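Local structure of glutamine amidotransferase type-2 domain-containing protein (Pseudomonas aeruginosa PAO1, 1TE5) at residues F133-N138 / D162-K167. The protein is a predicted class-II glutamine amidotransferase of the Ntn fold, probably releasing ammonia from glutamine for transfer to an acceptor not yet identified. Numbering follows the deposited sequence.
Sequences FCDLLN and DEYRKK
In the class-II amidotransferase domain, helices 128-143 and 150-165 lie side by side, and between segments 133-138 and 162-167 Y164 alone makes the contact, against D135 and L136. The backbones stay well apart, with CA of L136 and CA of Y164 9.7 Å from each other, and the segments bury just 130 Å² between them. CG anti to the carbonyl carbon (chi1 -57°) points the Y164 ring toward helix 128-143, so its hydroxyl end makes the contact. OH of Y164 donates to OD2 of D135 at 2.7 Å, meeting the anti lone pair, while OD2 lies at the ring edge, in plane; the carboxylate is turned 62° from the ring. The same OD2 forms a salt bridge with R139, one turn further along the helix, so two partners grip this oxygen of the buried D135 and probably favour its charged form. CB of L136 lies 3.7 Å from OH of Y164. The backbone N of L136 is 3.2 Å from OH of Y164, but the angle is too poor for a hydrogen bond. F114 and F170 also meet the Y164 ring, F170 edge-to-face. L136 and F133 touch W103 on strand 101-108, placing the contact in a helical layer of the layered Ntn-hydrolase fold.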
loop_
_atom_site.group_PDB
_atom_site.type_symbol
_atom_site.label_atom_id
_atom_site.label_comp_id
_atom_site.label_asym_id
_atom_site.label_seq_id
_atom_site.Cartn_x
_atom_site.Cartn_y
_atom_site.Cartn_z
ATOM N N PHE A 133 4.661 -13.631 9.039
ATOM C CA PHE A 133 3.620 -13.422 8.031
ATOM C C PHE A 133 3.902 -14.219 6.755
ATOM O O PHE A 133 3.022 -14.902 6.218
ATOM C CB PHE A 133 3.515 -11.932 7.680
ATOM C CG PHE A 133 2.419 -11.607 6.695
ATOM C CD1 PHE A 133 2.530 -10.500 5.860
ATOM C CD2 PHE A 133 1.266 -12.396 6.619
ATOM C CE1 PHE A 133 1.507 -10.172 4.956
ATOM C CE2 PHE A 133 0.234 -12.083 5.721
ATOM C CZ PHE A 133 0.356 -10.962 4.886
ATOM N N CYS A 134 5.108 -14.050 6.232
ATOM C CA CYS A 134 5.527 -14.741 5.031
ATOM C C CYS A 134 5.493 -16.246 5.224
ATOM O O CYS A 134 4.984 -16.956 4.368
ATOM C CB CYS A 134 6.925 -14.299 4.635
ATOM S SG CYS A 134 6.989 -12.576 4.153
ATOM N N ASP A 135 6.020 -16.721 6.351
ATOM C CA ASP A 135 6.049 -18.149 6.645
ATOM C C ASP A 135 4.648 -18.746 6.646
ATOM O O ASP A 135 4.420 -19.823 6.075
ATOM C CB ASP A 135 6.724 -18.411 7.989
ATOM C CG ASP A 135 6.931 -19.893 8.256
ATOM O OD1 ASP A 135 7.785 -20.516 7.590
ATOM O OD2 ASP A 135 6.232 -20.436 9.131
ATOM N N LEU A 136 3.721 -18.056 7.308
ATOM C CA LEU A 136 2.331 -18.501 7.384
ATOM C C LEU A 136 1.747 -18.547 5.982
ATOM O O LEU A 136 0.917 -19.403 5.673
ATOM C CB LEU A 136 1.507 -17.549 8.261
ATOM C CG LEU A 136 -0.010 -17.751 8.373
ATOM C CD1 LEU A 136 -0.474 -17.284 9.741
ATOM C CD2 LEU A 136 -0.754 -17.008 7.262
ATOM N N LEU A 137 2.165 -17.585 5.160
ATOM C CA LEU A 137 1.717 -17.478 3.780
ATOM C C LEU A 137 2.277 -18.620 2.953
ATOM O O LEU A 137 1.623 -19.088 2.024
ATOM C CB LEU A 137 2.145 -16.127 3.184
ATOM C CG LEU A 137 1.295 -14.905 3.544
ATOM C CD1 LEU A 137 1.927 -13.663 2.983
ATOM C CD2 LEU A 137 -0.111 -15.064 3.004
ATOM N N ASN A 138 3.484 -19.058 3.288
ATOM C CA ASN A 138 4.145 -20.151 2.579
ATOM C C ASN A 138 3.482 -21.486 2.867
ATOM O O ASN A 138 3.447 -22.370 2.011
ATOM C CB ASN A 138 5.625 -20.222 2.950
ATOM C CG ASN A 138 6.427 -19.076 2.372
ATOM O OD1 ASN A 138 7.554 -18.816 2.797
ATOM N ND2 ASN A 138 5.864 -18.400 1.381
ATOM N N ASP A 162 -0.253 -21.609 16.438
ATOM C CA ASP A 162 0.070 -22.461 17.576
ATOM C C ASP A 162 1.575 -22.610 17.729
ATOM O O ASP A 162 2.109 -22.569 18.840
ATOM C CB ASP A 162 -0.549 -23.850 17.396
ATOM C CG ASP A 162 -1.816 -24.035 18.208
ATOM O OD1 ASP A 162 -1.813 -23.682 19.410
ATOM O OD2 ASP A 162 -2.811 -24.550 17.648
ATOM N N GLU A 163 2.245 -22.845 16.609
ATOM C CA GLU A 163 3.690 -23.005 16.602
ATOM C C GLU A 163 4.427 -21.733 16.975
ATOM O O GLU A 163 5.462 -21.786 17.636
ATOM C CB GLU A 163 4.175 -23.466 15.232
ATOM C CG GLU A 163 4.188 -24.964 15.039
ATOM C CD GLU A 163 5.169 -25.372 13.965
ATOM O OE1 GLU A 163 6.374 -25.061 14.125
ATOM O OE2 GLU A 163 4.741 -25.988 12.963
ATOM N N TYR A 164 3.944 -20.603 16.471
ATOM C CA TYR A 164 4.570 -19.319 16.750
ATOM C C TYR A 164 4.455 -18.949 18.230
ATOM O O TYR A 164 5.387 -18.387 18.800
ATOM C CB TYR A 164 3.950 -18.216 15.881
ATOM C CG TYR A 164 4.018 -18.462 14.388
ATOM C CD1 TYR A 164 5.027 -19.243 13.832
ATOM C CD2 TYR A 164 3.050 -17.937 13.537
ATOM C CE1 TYR A 164 5.065 -19.500 12.461
ATOM C CE2 TYR A 164 3.079 -18.185 12.171
ATOM C CZ TYR A 164 4.085 -18.971 11.640
ATOM O OH TYR A 164 4.089 -19.265 10.297
ATOM N N ARG A 165 3.315 -19.261 18.844
ATOM C CA ARG A 165 3.104 -18.947 20.257
ATOM C C ARG A 165 3.998 -19.784 21.175
ATOM O O ARG A 165 4.173 -19.469 22.353
ATOM C CB ARG A 165 1.620 -19.081 20.636
ATOM C CG ARG A 165 1.125 -20.479 20.976
ATOM C CD ARG A 165 -0.395 -20.523 20.842
ATOM N NE ARG A 165 -1.067 -21.317 21.870
ATOM C CZ ARG A 165 -1.334 -20.876 23.097
ATOM N NH1 ARG A 165 -1.958 -21.660 23.967
ATOM N NH2 ARG A 165 -0.961 -19.654 23.463
ATOM N N LYS A 166 4.550 -20.864 20.634
ATOM C CA LYS A 166 5.448 -21.726 21.390
ATOM C C LYS A 166 6.807 -21.025 21.532
ATOM O O LYS A 166 7.619 -21.392 22.385
ATOM C CB LYS A 166 5.575 -23.097 20.696
ATOM C CG LYS A 166 6.673 -24.022 21.229
ATOM C CD LYS A 166 7.969 -23.860 20.429
ATOM C CE LYS A 166 9.138 -24.608 21.055
ATOM N NZ LYS A 166 10.399 -24.342 20.296
ATOM N N LYS A 167 7.047 -20.009 20.705
ATOM C CA LYS A 167 8.298 -19.252 20.752
ATOM C C LYS A 167 8.161 -17.822 21.284
ATOM O O LYS A 167 9.126 -17.056 21.265
ATOM C CB LYS A 167 8.970 -19.240 19.377
ATOM C CG LYS A 167 9.639 -20.555 19.019
ATOM C CD LYS A 167 10.192 -20.545 17.605
ATOM C CE LYS A 167 10.737 -21.920 17.217
ATOM N NZ LYS A 167 11.055 -22.019 15.757
#